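Local coordinates for GTP pyrophosphokinase YjbM (Bacillus subtilis, PDB 5DEC), which synthesises the alarmone (p)ppGpp by transferring pyrophosphate from ATP to GDP or GTP, working as a cooperative, allosterically regulated homotetramer, at residues 21-26 against 130-135; 46-51 against 86-91; 53-58 against 77-82; 124-129 against 147-152. All coordinates share one frame; numbering follows the deposited sequence.

Contact 1. Residues 21-26 against 130-135; sequences RQAVEE and VLYPLQ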
loop_
_atom_site.group_PDB
_atom_site.type_symbol
_atom_site.label_atom_id
_atom_site.label_comp_id
_atom_site.label_asym_id
_atom_site.label_seq_id
_atom_site.Cartn_x
_atom_site.Cartn_y
_atom_site.Cartn_z
ATOM N N ARG B 21 -5.508 -8.647 13.290
ATOM C CA ARG B 21 -5.199 -7.780 12.154
ATOM C C ARG B 21 -3.732 -7.822 11.757
ATOM O O ARG B 21 -3.399 -7.810 10.565
ATOM C CB ARG B 21 -5.603 -6.331 12.443
ATOM C CG ARG B 21 -7.087 -6.137 12.499
ATOM C CD ARG B 21 -7.469 -4.671 12.565
ATOM N NE ARG B 21 -8.900 -4.573 12.807
ATOM C CZ ARG B 21 -9.444 -4.228 13.966
ATOM N NH1 ARG B 21 -8.676 -3.920 15.006
ATOM N NH2 ARG B 21 -10.765 -4.184 14.080
ATOM N N GLN B 22 -2.851 -7.834 12.750
ATOM C CA GLN B 22 -1.419 -7.863 12.473
ATOM C C GLN B 22 -1.024 -9.229 11.867
ATOM O O GLN B 22 -0.229 -9.300 10.936
ATOM C CB GLN B 22 -0.621 -7.559 13.753
ATOM C CG GLN B 22 0.916 -7.542 13.570
ATOM C CD GLN B 22 1.417 -6.462 12.627
ATOM O OE1 GLN B 22 0.762 -5.439 12.427
ATOM N NE2 GLN B 22 2.593 -6.679 12.048
ATOM N N ALA B 23 -1.600 -10.309 12.366
ATOM C CA ALA B 23 -1.321 -11.621 11.767
ATOM C C ALA B 23 -1.707 -11.646 10.288
ATOM O O ALA B 23 -0.954 -12.133 9.432
ATOM C CB ALA B 23 -2.054 -12.710 12.516
ATOM N N VAL B 24 -2.890 -11.125 9.990
ATOM C CA VAL B 24 -3.342 -11.028 8.597
ATOM C C VAL B 24 -2.399 -10.189 7.739
ATOM O O VAL B 24 -2.028 -10.601 6.637
ATOM C CB VAL B 24 -4.785 -10.468 8.535
ATOM C CG1 VAL B 24 -5.182 -10.119 7.098
ATOM C CG2 VAL B 24 -5.744 -11.497 9.126
ATOM N N GLU B 25 -1.970 -9.020 8.222
ATOM C CA GLU B 25 -1.060 -8.206 7.398
ATOM C C GLU B 25 0.294 -8.892 7.157
ATOM O O GLU B 25 0.914 -8.745 6.078
ATOM C CB GLU B 25 -0.810 -6.827 8.033
ATOM C CG GLU B 25 -2.039 -5.919 8.063
ATOM C CD GLU B 25 -2.774 -5.853 6.724
ATOM O OE1 GLU B 25 -2.141 -5.624 5.677
ATOM O OE2 GLU B 25 -4.004 -6.027 6.723
ATOM N N GLU B 26 0.793 -9.596 8.168
ATOM C CA GLU B 26 2.074 -10.292 8.008
ATOM C C GLU B 26 1.940 -11.425 7.000
ATOM O O GLU B 26 2.771 -11.578 6.122
ATOM C CB GLU B 26 2.581 -10.812 9.354
ATOM C CG GLU B 26 3.006 -9.658 10.292
ATOM C CD GLU B 26 3.643 -10.109 11.595
ATOM O OE1 GLU B 26 4.053 -11.290 11.703
ATOM O OE2 GLU B 26 3.735 -9.262 12.517
ATOM N N VAL B 130 -4.212 -22.258 10.222
ATOM C CA VAL B 130 -2.844 -22.282 10.728
ATOM C C VAL B 130 -2.762 -21.624 12.090
ATOM O O VAL B 130 -3.584 -20.767 12.438
ATOM C CB VAL B 130 -1.836 -21.550 9.782
ATOM C CG1 VAL B 130 -1.868 -22.120 8.372
ATOM C CG2 VAL B 130 -2.107 -20.057 9.748
ATOM N N LEU B 131 -1.755 -22.023 12.858
ATOM C CA LEU B 131 -1.475 -21.361 14.113
ATOM C C LEU B 131 -0.251 -20.468 13.903
ATOM O O LEU B 131 0.859 -20.964 13.683
ATOM C CB LEU B 131 -1.245 -22.396 15.220
ATOM C CG LEU B 131 -1.215 -21.867 16.655
ATOM C CD1 LEU B 131 -2.563 -21.267 17.005
ATOM C CD2 LEU B 131 -0.846 -22.994 17.650
ATOM N N TYR B 132 -0.462 -19.153 13.943
ATOM C CA TYR B 132 0.585 -18.189 13.594
ATOM C C TYR B 132 1.201 -17.595 14.868
ATOM O O TYR B 132 0.483 -16.960 15.655
ATOM C CB TYR B 132 0.014 -17.060 12.701
ATOM C CG TYR B 132 1.077 -16.115 12.166
ATOM C CD1 TYR B 132 1.910 -16.506 11.131
ATOM C CD2 TYR B 132 1.254 -14.846 12.705
ATOM C CE1 TYR B 132 2.891 -15.664 10.636
ATOM C CE2 TYR B 132 2.239 -13.992 12.223
ATOM C CZ TYR B 132 3.057 -14.415 11.182
ATOM O OH TYR B 132 4.049 -13.603 10.674
ATOM N N PRO B 133 2.524 -17.794 15.065
ATOM C CA PRO B 133 3.257 -17.338 16.258
ATOM C C PRO B 133 3.616 -15.859 16.171
ATOM O O PRO B 133 4.760 -15.497 15.876
ATOM C CB PRO B 133 4.514 -18.202 16.250
ATOM C CG PRO B 133 4.776 -18.416 14.779
ATOM C CD PRO B 133 3.403 -18.524 14.131
ATOM N N LEU B 134 2.627 -15.013 16.434
ATOM C CA LEU B 134 2.783 -13.566 16.355
ATOM C C LEU B 134 3.699 -13.003 17.450
ATOM O O LEU B 134 3.504 -13.271 18.642
ATOM C CB LEU B 134 1.401 -12.913 16.428
ATOM C CG LEU B 134 1.330 -11.405 16.265
ATOM C CD1 LEU B 134 1.667 -11.004 14.845
ATOM C CD2 LEU B 134 -0.068 -10.950 16.629
ATOM N N GLN B 135 4.715 -12.249 17.037
ATOM C CA GLN B 135 5.593 -11.555 17.968
ATOM C C GLN B 135 4.933 -10.253 18.395
ATOM O O GLN B 135 4.628 -9.411 17.553
ATOM C CB GLN B 135 6.963 -11.276 17.330
ATOM C CG GLN B 135 7.609 -12.510 16.735
ATOM C CD GLN B 135 7.792 -13.595 17.756
ATOM O OE1 GLN B 135 8.555 -13.438 18.702
ATOM N NE2 GLN B 135 7.072 -14.705 17.591
HETATM O O HOH W 1 5.371 -11.808 14.169
HETATM O O HOH W 2 5.030 -8.915 14.798
#
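Y132 swings its ring away from its own backbone N (chi1 -173°) and E26 runs extended beyond CG, which brings phenol and carboxylate together where helix 11-38 packs on the sheet. Y132 OH donates to E26 OE1 at 2.5 Å, using the anti lone pair of that oxygen. OE1 sits in the plane of the ring at its edge, while the carboxylate itself is turned 75° from that plane. The other oxygen, E26 OE2, takes a nearly straight bond (169°) from Q22 NE2 one helical turn earlier, 2.9 Å away, again on an anti lone pair. Apolar contacts flank these bonds: L134 CD1 against Q22 CG at 3.8 Å, and A23 CB against Y132 CD2 at 3.9 Å. One water gives a proton to E26 OE1 and accepts one from Q135 N, extending the link to the strand's backbone. V29 and K30 of the second subunit close over this region; both positions belong to the allosteric alarmone site shared between subunits. With both carboxylate oxygens accepting bonds, E26 is held against rotation, and these donors are likely to favour its ionised form at this largely buried helix-to-sheet junction beside the subunit interface.

Contact 2. Residues 46-51 against 86-91; sequences PIEFVT and MCQFVD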
loop_
_atom_site.group_PDB
_atom_site.type_symbol
_atom_site.label_atom_id
_atom_site.label_comp_id
_atom_site.label_asym_id
_atom_site.label_seq_id
_atom_site.Cartn_x
_atom_site.Cartn_y
_atom_site.Cartn_z
ATOM N N PRO B 46 1.447 -20.131 -9.273
ATOM C CA PRO B 46 0.268 -20.862 -8.787
ATOM C C PRO B 46 -0.706 -19.966 -8.006
ATOM O O PRO B 46 -1.802 -20.409 -7.636
ATOM C CB PRO B 46 0.875 -21.949 -7.888
ATOM C CG PRO B 46 2.171 -21.368 -7.420
ATOM C CD PRO B 46 2.681 -20.526 -8.566
ATOM N N ILE B 47 -0.312 -18.724 -7.767
ATOM C CA ILE B 47 -1.163 -17.760 -7.083
ATOM C C ILE B 47 -1.431 -16.556 -7.969
ATOM O O ILE B 47 -0.514 -15.930 -8.497
ATOM C CB ILE B 47 -0.539 -17.288 -5.760
ATOM C CG1 ILE B 47 -0.473 -18.450 -4.761
ATOM C CG2 ILE B 47 -1.308 -16.099 -5.193
ATOM C CD1 ILE B 47 0.148 -18.063 -3.434
ATOM N N GLU B 48 -2.698 -16.224 -8.131
ATOM C CA GLU B 48 -3.045 -15.070 -8.932
ATOM C C GLU B 48 -3.120 -13.823 -8.019
ATOM O O GLU B 48 -2.482 -12.814 -8.295
ATOM C CB GLU B 48 -4.371 -15.328 -9.658
ATOM C CG GLU B 48 -4.655 -14.379 -10.773
ATOM C CD GLU B 48 -3.826 -14.686 -12.009
ATOM O OE1 GLU B 48 -2.938 -15.572 -11.954
ATOM O OE2 GLU B 48 -4.071 -14.032 -13.042
ATOM N N PHE B 49 -3.886 -13.888 -6.933
ATOM C CA PHE B 49 -3.794 -12.835 -5.927
ATOM C C PHE B 49 -4.246 -13.317 -4.550
ATOM O O PHE B 49 -4.729 -14.441 -4.389
ATOM C CB PHE B 49 -4.600 -11.585 -6.339
ATOM C CG PHE B 49 -6.093 -11.792 -6.402
ATOM C CD1 PHE B 49 -6.697 -12.344 -7.525
ATOM C CD2 PHE B 49 -6.898 -11.378 -5.346
ATOM C CE1 PHE B 49 -8.087 -12.504 -7.578
ATOM C CE2 PHE B 49 -8.292 -11.541 -5.388
ATOM C CZ PHE B 49 -8.880 -12.109 -6.509
ATOM N N VAL B 50 -4.034 -12.463 -3.550
ATOM C CA VAL B 50 -4.238 -12.808 -2.151
ATOM C C VAL B 50 -5.022 -11.713 -1.447
ATOM O O VAL B 50 -4.675 -10.557 -1.578
ATOM C CB VAL B 50 -2.892 -13.005 -1.422
ATOM C CG1 VAL B 50 -3.112 -13.401 0.023
ATOM C CG2 VAL B 50 -2.042 -14.044 -2.134
ATOM N N THR B 51 -6.080 -12.071 -0.726
ATOM C CA THR B 51 -6.789 -11.093 0.091
ATOM C C THR B 51 -6.828 -11.564 1.529
ATOM O O THR B 51 -6.673 -12.756 1.806
ATOM C CB THR B 51 -8.246 -10.874 -0.378
ATOM O OG1 THR B 51 -9.029 -12.046 -0.089
ATOM C CG2 THR B 51 -8.294 -10.554 -1.869
ATOM N N MET B 86 -6.294 -16.952 -4.333
ATOM C CA MET B 86 -6.991 -17.251 -5.590
ATOM C C MET B 86 -5.995 -17.776 -6.619
ATOM O O MET B 86 -4.941 -17.177 -6.819
ATOM C CB MET B 86 -7.688 -16.005 -6.138
ATOM C CG MET B 86 -9.173 -15.950 -5.811
ATOM S SD MET B 86 -9.507 -15.978 -4.036
ATOM C CE MET B 86 -8.885 -14.387 -3.535
ATOM N N CYS B 87 -6.343 -18.888 -7.258
ATOM C CA CYS B 87 -5.481 -19.529 -8.247
ATOM C C CYS B 87 -6.165 -19.591 -9.610
ATOM O O CYS B 87 -7.378 -19.691 -9.686
ATOM C CB CYS B 87 -5.119 -20.948 -7.789
ATOM S SG CYS B 87 -4.545 -21.061 -6.083
ATOM N N GLN B 88 -5.377 -19.580 -10.676
ATOM C CA GLN B 88 -5.902 -19.680 -12.034
ATOM C C GLN B 88 -6.476 -21.047 -12.350
ATOM O O GLN B 88 -7.556 -21.154 -12.928
ATOM C CB GLN B 88 -4.791 -19.354 -13.011
ATOM C CG GLN B 88 -5.234 -18.911 -14.364
ATOM C CD GLN B 88 -4.130 -18.161 -15.067
ATOM O OE1 GLN B 88 -3.075 -18.717 -15.345
ATOM N NE2 GLN B 88 -4.354 -16.880 -15.326
ATOM N N PHE B 89 -5.749 -22.095 -11.976
ATOM C CA PHE B 89 -6.135 -23.468 -12.325
ATOM C C PHE B 89 -6.385 -24.327 -11.087
ATOM O O PHE B 89 -5.765 -24.124 -10.034
ATOM C CB PHE B 89 -5.051 -24.138 -13.186
ATOM C CG PHE B 89 -4.777 -23.427 -14.472
ATOM C CD1 PHE B 89 -5.615 -23.597 -15.566
ATOM C CD2 PHE B 89 -3.691 -22.568 -14.591
ATOM C CE1 PHE B 89 -5.360 -22.931 -16.765
ATOM C CE2 PHE B 89 -3.436 -21.892 -15.787
ATOM C CZ PHE B 89 -4.271 -22.072 -16.873
ATOM N N VAL B 90 -7.283 -25.298 -11.218
ATOM C CA VAL B 90 -7.564 -26.230 -10.139
ATOM C C VAL B 90 -6.290 -26.920 -9.630
ATOM O O VAL B 90 -6.131 -27.110 -8.415
ATOM C CB VAL B 90 -8.600 -27.289 -10.589
ATOM C CG1 VAL B 90 -8.672 -28.431 -9.603
ATOM C CG2 VAL B 90 -9.965 -26.645 -10.759
ATOM N N ASP B 91 -5.371 -27.264 -10.538
ATOM C CA ASP B 91 -4.140 -27.959 -10.125
ATOM C C ASP B 91 -3.196 -27.036 -9.341
ATOM O O ASP B 91 -2.325 -27.500 -8.603
ATOM C CB ASP B 91 -3.418 -28.548 -11.331
ATOM C CG ASP B 91 -2.678 -29.835 -10.991
ATOM O OD1 ASP B 91 -1.578 -29.759 -10.399
ATOM O OD2 ASP B 91 -3.215 -30.926 -11.292
#
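F49 and M86 form the antiparallel hydrogen-bonded pair where strand 49-54 joins strand 81-87, and a classic beta bulge starts the pairing, with E48 and F49 both opposite M86. M86 N gives F49 O a straight bond of 3.0 Å (172°). At the bulge itself, M86 O accepts from E48 N at 2.8 Å and weakly from F49 N. The side chains meet over the aromatic ring: M86 CB lies above one face in a CH-pi contact, 4.1 Å from the F49 centroid. The bends at chi2 and chi3 (59° and 69°) curl the methionine back, bringing its CE to 3.4 Å from F49 CE2 and its sulfur obliquely beside the ring as a Met-aromatic contact. An alanine in place of F49 would probably leave the thioether of M86 without its aromatic partner and free to turn. Farther out, L152 packs on both side chains and N155 on M86. R35 NH1 bonds to I47 O and makes a long, weak ion pair with E48 OE1. E48, F49, R35 and N155 belong to the allosteric alarmone site shared between two subunits, which the bulge probably shapes in part. At the ring's edge, in its plane, lies T51 CG2.

Contact 3. Residues 53-58 against 77-82; sequences RVKPVA and MQDIAG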
loop_
_atom_site.group_PDB
_atom_site.type_symbol
_atom_site.label_atom_id
_atom_site.label_comp_id
_atom_site.label_asym_id
_atom_site.label_seq_id
_atom_site.Cartn_x
_atom_site.Cartn_y
_atom_site.Cartn_z
ATOM N N ARG B 53 -8.750 -10.536 5.622
ATOM C CA ARG B 53 -9.813 -9.829 6.310
ATOM C C ARG B 53 -9.923 -10.310 7.754
ATOM O O ARG B 53 -9.827 -11.517 8.025
ATOM C CB ARG B 53 -11.126 -10.028 5.519
ATOM C CG ARG B 53 -12.362 -10.300 6.329
ATOM C CD ARG B 53 -12.900 -9.058 6.983
ATOM N NE ARG B 53 -13.515 -8.097 6.083
ATOM C CZ ARG B 53 -14.789 -8.151 5.715
ATOM N NH1 ARG B 53 -15.567 -9.131 6.162
ATOM N NH2 ARG B 53 -15.278 -7.229 4.899
ATOM N N VAL B 54 -10.120 -9.375 8.685
ATOM C CA VAL B 54 -10.532 -9.727 10.042
ATOM C C VAL B 54 -12.039 -9.529 10.168
ATOM O O VAL B 54 -12.568 -8.499 9.759
ATOM C CB VAL B 54 -9.786 -8.895 11.118
ATOM C CG1 VAL B 54 -10.402 -9.114 12.501
ATOM C CG2 VAL B 54 -8.325 -9.252 11.121
ATOM N N LYS B 55 -12.714 -10.513 10.749
ATOM C CA LYS B 55 -14.167 -10.497 10.866
ATOM C C LYS B 55 -14.677 -9.301 11.672
ATOM O O LYS B 55 -14.173 -9.022 12.756
ATOM C CB LYS B 55 -14.635 -11.790 11.528
ATOM C CG LYS B 55 -15.930 -12.346 10.989
ATOM C CD LYS B 55 -16.002 -13.855 11.165
ATOM C CE LYS B 55 -16.814 -14.497 10.052
ATOM N NZ LYS B 55 -17.202 -15.896 10.391
ATOM N N PRO B 56 -15.668 -8.574 11.130
ATOM C CA PRO B 56 -16.259 -7.469 11.892
ATOM C C PRO B 56 -16.899 -7.986 13.183
ATOM O O PRO B 56 -17.383 -9.116 13.220
ATOM C CB PRO B 56 -17.302 -6.887 10.928
ATOM C CG PRO B 56 -16.877 -7.348 9.568
ATOM C CD PRO B 56 -16.240 -8.689 9.778
ATOM N N VAL B 57 -16.873 -7.165 14.225
ATOM C CA VAL B 57 -17.381 -7.532 15.539
ATOM C C VAL B 57 -18.810 -8.087 15.490
ATOM O O VAL B 57 -19.119 -9.089 16.139
ATOM C CB VAL B 57 -17.324 -6.326 16.485
ATOM C CG1 VAL B 57 -17.782 -6.722 17.875
ATOM C CG2 VAL B 57 -15.910 -5.784 16.537
ATOM N N ALA B 58 -19.668 -7.432 14.716
ATOM C CA ALA B 58 -21.044 -7.876 14.519
ATOM C C ALA B 58 -21.082 -9.309 14.001
ATOM O O ALA B 58 -21.859 -10.143 14.478
ATOM C CB ALA B 58 -21.773 -6.945 13.561
ATOM N N MET B 77 -12.737 -19.508 17.893
ATOM C CA MET B 77 -13.209 -19.312 16.527
ATOM C C MET B 77 -12.023 -19.304 15.566
ATOM O O MET B 77 -11.036 -18.590 15.771
ATOM C CB MET B 77 -14.015 -18.013 16.417
ATOM C CG MET B 77 -14.942 -17.935 15.218
ATOM S SD MET B 77 -16.053 -16.508 15.287
ATOM C CE MET B 77 -16.906 -16.841 16.836
ATOM N N GLN B 78 -12.126 -20.116 14.522
ATOM C CA GLN B 78 -11.001 -20.360 13.636
ATOM C C GLN B 78 -10.849 -19.317 12.537
ATOM O O GLN B 78 -9.817 -19.274 11.869
ATOM C CB GLN B 78 -11.140 -21.730 12.992
ATOM C CG GLN B 78 -10.992 -22.874 13.956
ATOM C CD GLN B 78 -11.097 -24.201 13.250
ATOM O OE1 GLN B 78 -11.781 -24.317 12.228
ATOM N NE2 GLN B 78 -10.424 -25.213 13.785
ATOM N N ASP B 79 -11.875 -18.499 12.327
ATOM C CA ASP B 79 -11.874 -17.607 11.170
ATOM C C ASP B 79 -12.100 -16.142 11.525
ATOM O O ASP B 79 -12.562 -15.360 10.695
ATOM C CB ASP B 79 -12.940 -18.047 10.174
ATOM C CG ASP B 79 -14.335 -17.964 10.750
ATOM O OD1 ASP B 79 -14.484 -18.108 11.982
ATOM O OD2 ASP B 79 -15.282 -17.745 9.972
ATOM N N ILE B 80 -11.737 -15.759 12.740
ATOM C CA ILE B 80 -11.717 -14.354 13.089
ATOM C C ILE B 80 -10.756 -13.662 12.135
ATOM O O ILE B 80 -11.065 -12.600 11.574
ATOM C CB ILE B 80 -11.314 -14.155 14.554
ATOM C CG1 ILE B 80 -12.400 -14.742 15.454
ATOM C CG2 ILE B 80 -11.111 -12.677 14.865
ATOM C CD1 ILE B 80 -11.990 -14.862 16.901
ATOM N N ALA B 81 -9.600 -14.289 11.928
ATOM C CA ALA B 81 -8.660 -13.846 10.905
ATOM C C ALA B 81 -8.759 -14.775 9.701
ATOM O O ALA B 81 -8.787 -16.006 9.861
ATOM C CB ALA B 81 -7.251 -13.831 11.451
ATOM N N GLY B 82 -8.819 -14.211 8.500
ATOM C CA GLY B 82 -8.933 -15.054 7.313
ATOM C C GLY B 82 -8.157 -14.530 6.122
ATOM O O GLY B 82 -8.081 -13.322 5.896
#
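Backbone pairing comes first: R53 and G82 form an antiparallel hydrogen-bonded pair, R53 N to G82 O at 2.9 Å and G82 N to R53 O at the same length. V54 and A81 follow as the non-hydrogen-bonded pair, and beyond them K55 N reaches I80 O at 2.8 Å, so the pairing runs on past the strand ends. That carbonyl is also approached by V54 CA, a CA-H...O contact of 3.3 Å. Apolar packing is modest, V54 CG1 lying 4.3 Å from I80 CG2. The charged interaction is the salt bridge from K55 NZ to D79 OD2, 2.7 Å long, with the ammonium coming from above the carboxylate plane, 37° out of it. D79 puts its carboxylate between its own N and carbonyl carbon (chi1 63°), which raises it toward the lysine, and OD1 is paired with K63. A methionine in place of K55 would probably leave OD2 without this charged mate and the carboxylate more able to turn. R53, V54, K55 and D79 all bind ATP, and D79 binds magnesium; the salt bridges from K55 and K63 are thus likely to steady the carboxylate of that metal ligand.

Contact 4. Residues 124-129 against 147-152; sequences RSYHLV and IQIRTL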
loop_
_atom_site.group_PDB
_atom_site.type_symbol
_atom_site.label_atom_id
_atom_site.label_comp_id
_atom_site.label_asym_id
_atom_site.label_seq_id
_atom_site.Cartn_x
_atom_site.Cartn_y
_atom_site.Cartn_z
ATOM N N ARG B 124 -17.500 -24.399 -3.643
ATOM C CA ARG B 124 -16.215 -25.034 -3.903
ATOM C C ARG B 124 -15.087 -24.189 -3.280
ATOM O O ARG B 124 -14.969 -22.998 -3.600
ATOM C CB ARG B 124 -16.051 -25.167 -5.410
ATOM C CG ARG B 124 -17.111 -26.071 -6.032
ATOM C CD ARG B 124 -17.280 -25.785 -7.526
ATOM N NE ARG B 124 -16.060 -25.945 -8.298
ATOM C CZ ARG B 124 -15.591 -25.026 -9.140
ATOM N NH1 ARG B 124 -16.224 -23.865 -9.291
ATOM N NH2 ARG B 124 -14.471 -25.258 -9.809
ATOM N N SER B 125 -14.259 -24.807 -2.429
ATOM C CA SER B 125 -13.141 -24.122 -1.752
ATOM C C SER B 125 -12.313 -25.105 -0.922
ATOM O O SER B 125 -12.845 -26.072 -0.377
ATOM C CB SER B 125 -13.650 -22.984 -0.852
ATOM O OG SER B 125 -12.590 -22.212 -0.302
ATOM N N TYR B 126 -11.005 -24.886 -0.850
ATOM C CA TYR B 126 -10.198 -25.652 0.093
ATOM C C TYR B 126 -9.880 -24.805 1.320
ATOM O O TYR B 126 -9.425 -23.671 1.181
ATOM C CB TYR B 126 -8.910 -26.124 -0.558
ATOM C CG TYR B 126 -7.992 -26.845 0.395
ATOM C CD1 TYR B 126 -8.139 -28.202 0.635
ATOM C CD2 TYR B 126 -6.971 -26.162 1.060
ATOM C CE1 TYR B 126 -7.294 -28.866 1.503
ATOM C CE2 TYR B 126 -6.128 -26.817 1.931
ATOM C CZ TYR B 126 -6.294 -28.168 2.146
ATOM O OH TYR B 126 -5.448 -28.825 3.007
ATOM N N HIS B 127 -10.079 -25.356 2.514
ATOM C CA HIS B 127 -9.790 -24.613 3.730
ATOM C C HIS B 127 -8.652 -25.238 4.515
ATOM O O HIS B 127 -8.552 -26.466 4.630
ATOM C CB HIS B 127 -11.015 -24.542 4.653
ATOM C CG HIS B 127 -12.199 -23.853 4.067
ATOM N ND1 HIS B 127 -13.227 -23.361 4.841
ATOM C CD2 HIS B 127 -12.521 -23.541 2.783
ATOM C CE1 HIS B 127 -14.138 -22.800 4.067
ATOM N NE2 HIS B 127 -13.728 -22.898 2.810
ATOM N N LEU B 128 -7.790 -24.390 5.063
ATOM C CA LEU B 128 -6.935 -24.856 6.146
ATOM C C LEU B 128 -6.838 -23.792 7.233
ATOM O O LEU B 128 -7.145 -22.625 7.012
ATOM C CB LEU B 128 -5.561 -25.266 5.636
ATOM C CG LEU B 128 -4.658 -24.307 4.890
ATOM C CD1 LEU B 128 -3.775 -23.557 5.846
ATOM C CD2 LEU B 128 -3.808 -25.133 3.957
ATOM N N VAL B 129 -6.426 -24.211 8.417
ATOM C CA VAL B 129 -6.307 -23.303 9.541
ATOM C C VAL B 129 -4.882 -23.394 10.049
ATOM O O VAL B 129 -4.397 -24.490 10.281
ATOM C CB VAL B 129 -7.273 -23.672 10.678
ATOM C CG1 VAL B 129 -7.089 -22.714 11.834
ATOM C CG2 VAL B 129 -8.730 -23.667 10.177
ATOM N N ILE B 147 -7.098 -20.035 6.205
ATOM C CA ILE B 147 -6.632 -19.742 4.855
ATOM C C ILE B 147 -7.480 -20.569 3.885
ATOM O O ILE B 147 -7.513 -21.790 3.986
ATOM C CB ILE B 147 -5.159 -20.106 4.637
ATOM C CG1 ILE B 147 -4.247 -19.404 5.648
ATOM C CG2 ILE B 147 -4.746 -19.762 3.187
ATOM C CD1 ILE B 147 -2.779 -19.733 5.460
ATOM N N GLN B 148 -8.192 -19.915 2.978
ATOM C CA GLN B 148 -8.916 -20.644 1.929
ATOM C C GLN B 148 -8.183 -20.540 0.603
ATOM O O GLN B 148 -7.560 -19.521 0.316
ATOM C CB GLN B 148 -10.338 -20.128 1.755
ATOM C CG GLN B 148 -11.194 -20.150 3.005
ATOM C CD GLN B 148 -12.663 -19.909 2.676
ATOM O OE1 GLN B 148 -13.111 -20.184 1.558
ATOM N NE2 GLN B 148 -13.399 -19.343 3.622
ATOM N N ILE B 149 -8.217 -21.613 -0.186
ATOM C CA ILE B 149 -7.600 -21.604 -1.500
ATOM C C ILE B 149 -8.711 -21.898 -2.535
ATOM O O ILE B 149 -9.434 -22.872 -2.389
ATOM C CB ILE B 149 -6.480 -22.638 -1.593
ATOM C CG1 ILE B 149 -5.623 -22.602 -0.306
ATOM C CG2 ILE B 149 -5.617 -22.412 -2.868
ATOM C CD1 ILE B 149 -4.577 -23.699 -0.272
ATOM N N ARG B 150 -8.836 -21.050 -3.550
ATOM C CA ARG B 150 -9.946 -21.124 -4.502
ATOM C C ARG B 150 -9.472 -20.810 -5.892
ATOM O O ARG B 150 -8.567 -20.008 -6.050
ATOM C CB ARG B 150 -11.043 -20.107 -4.149
ATOM C CG ARG B 150 -11.647 -20.206 -2.771
ATOM C CD ARG B 150 -12.534 -18.998 -2.532
ATOM N NE ARG B 150 -13.396 -19.157 -1.372
ATOM C CZ ARG B 150 -14.284 -18.254 -0.985
ATOM N NH1 ARG B 150 -14.423 -17.130 -1.675
ATOM N NH2 ARG B 150 -15.052 -18.487 0.069
ATOM N N THR B 151 -10.104 -21.379 -6.916
ATOM C CA THR B 151 -9.883 -20.834 -8.251
ATOM C C THR B 151 -10.622 -19.515 -8.351
ATOM O O THR B 151 -11.476 -19.211 -7.514
ATOM C CB THR B 151 -10.356 -21.766 -9.398
ATOM O OG1 THR B 151 -11.761 -22.007 -9.260
ATOM C CG2 THR B 151 -9.618 -23.110 -9.364
ATOM N N LEU B 152 -10.284 -18.737 -9.374
ATOM C CA LEU B 152 -10.960 -17.488 -9.665
ATOM C C LEU B 152 -12.477 -17.689 -9.816
ATOM O O LEU B 152 -13.273 -16.896 -9.306
ATOM C CB LEU B 152 -10.375 -16.861 -10.940
ATOM C CG LEU B 152 -8.896 -16.428 -10.878
ATOM C CD1 LEU B 152 -8.323 -16.064 -12.262
ATOM C CD2 LEU B 152 -8.730 -15.270 -9.916
#
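The ring of H127 carries the amide of Q148 over one face, the planes 28° apart, and has S125 CB in its plane at the edge. H127 and Q148 lie side by side on the same side of the beta hairpin 126-136/139-151, where they are a non-hydrogen-bonded antiparallel pair. Q148 CG makes a CH-pi contact 3.8 Å from the H127 centroid. With its CG opposite the carbonyl carbon (chi1 -56°) and the chain extended from there, Q148 lays its amide along the imidazole. S125 OG donates to Q148 OE1 at 2.8 Å, tilted 25° from the carbonyl plane, and R150 NE and NH2 add weak bonds to the same oxygen, so the amide is held mainly by S125 at OE1 and, at NE2, by E146, the inferred catalytic base. H127 NE2, in the product site, bonds to Y123. R150 has firmer partners in Y123 and in N155, a residue of the allosteric alarmone site. The opposite side of the hairpin is apolar across the strands: Y126 lies beside I149, and L128 beside I147. L128 N to I147 O (2.8 Å) and its reciprocal bond hold the backbones. In the plane of the Y126 ring, at its edge, sits L128 CD2.

All four contacts reach one mixed sheet. Contacts 2 and 3 are successive parts of the pairing between strands 49-54 and 81-87, their centres 22 Å apart on opposite sides of the chain's centre: one lies at the allosteric alarmone site, the other at the ATP and magnesium site. Contact 4 adjoins contact 2, with C87 N 2.8 Å from R150 O as a probable hydrogen bond, and contact 4 also contains H127 of the product site. Contact 1 lays helix 11-38 on the sheet and touches contact 3, V24 CG2 lying 3.6 Å from A81 CB. It also meets contact 4 through V130 CG1 and I147 CD1.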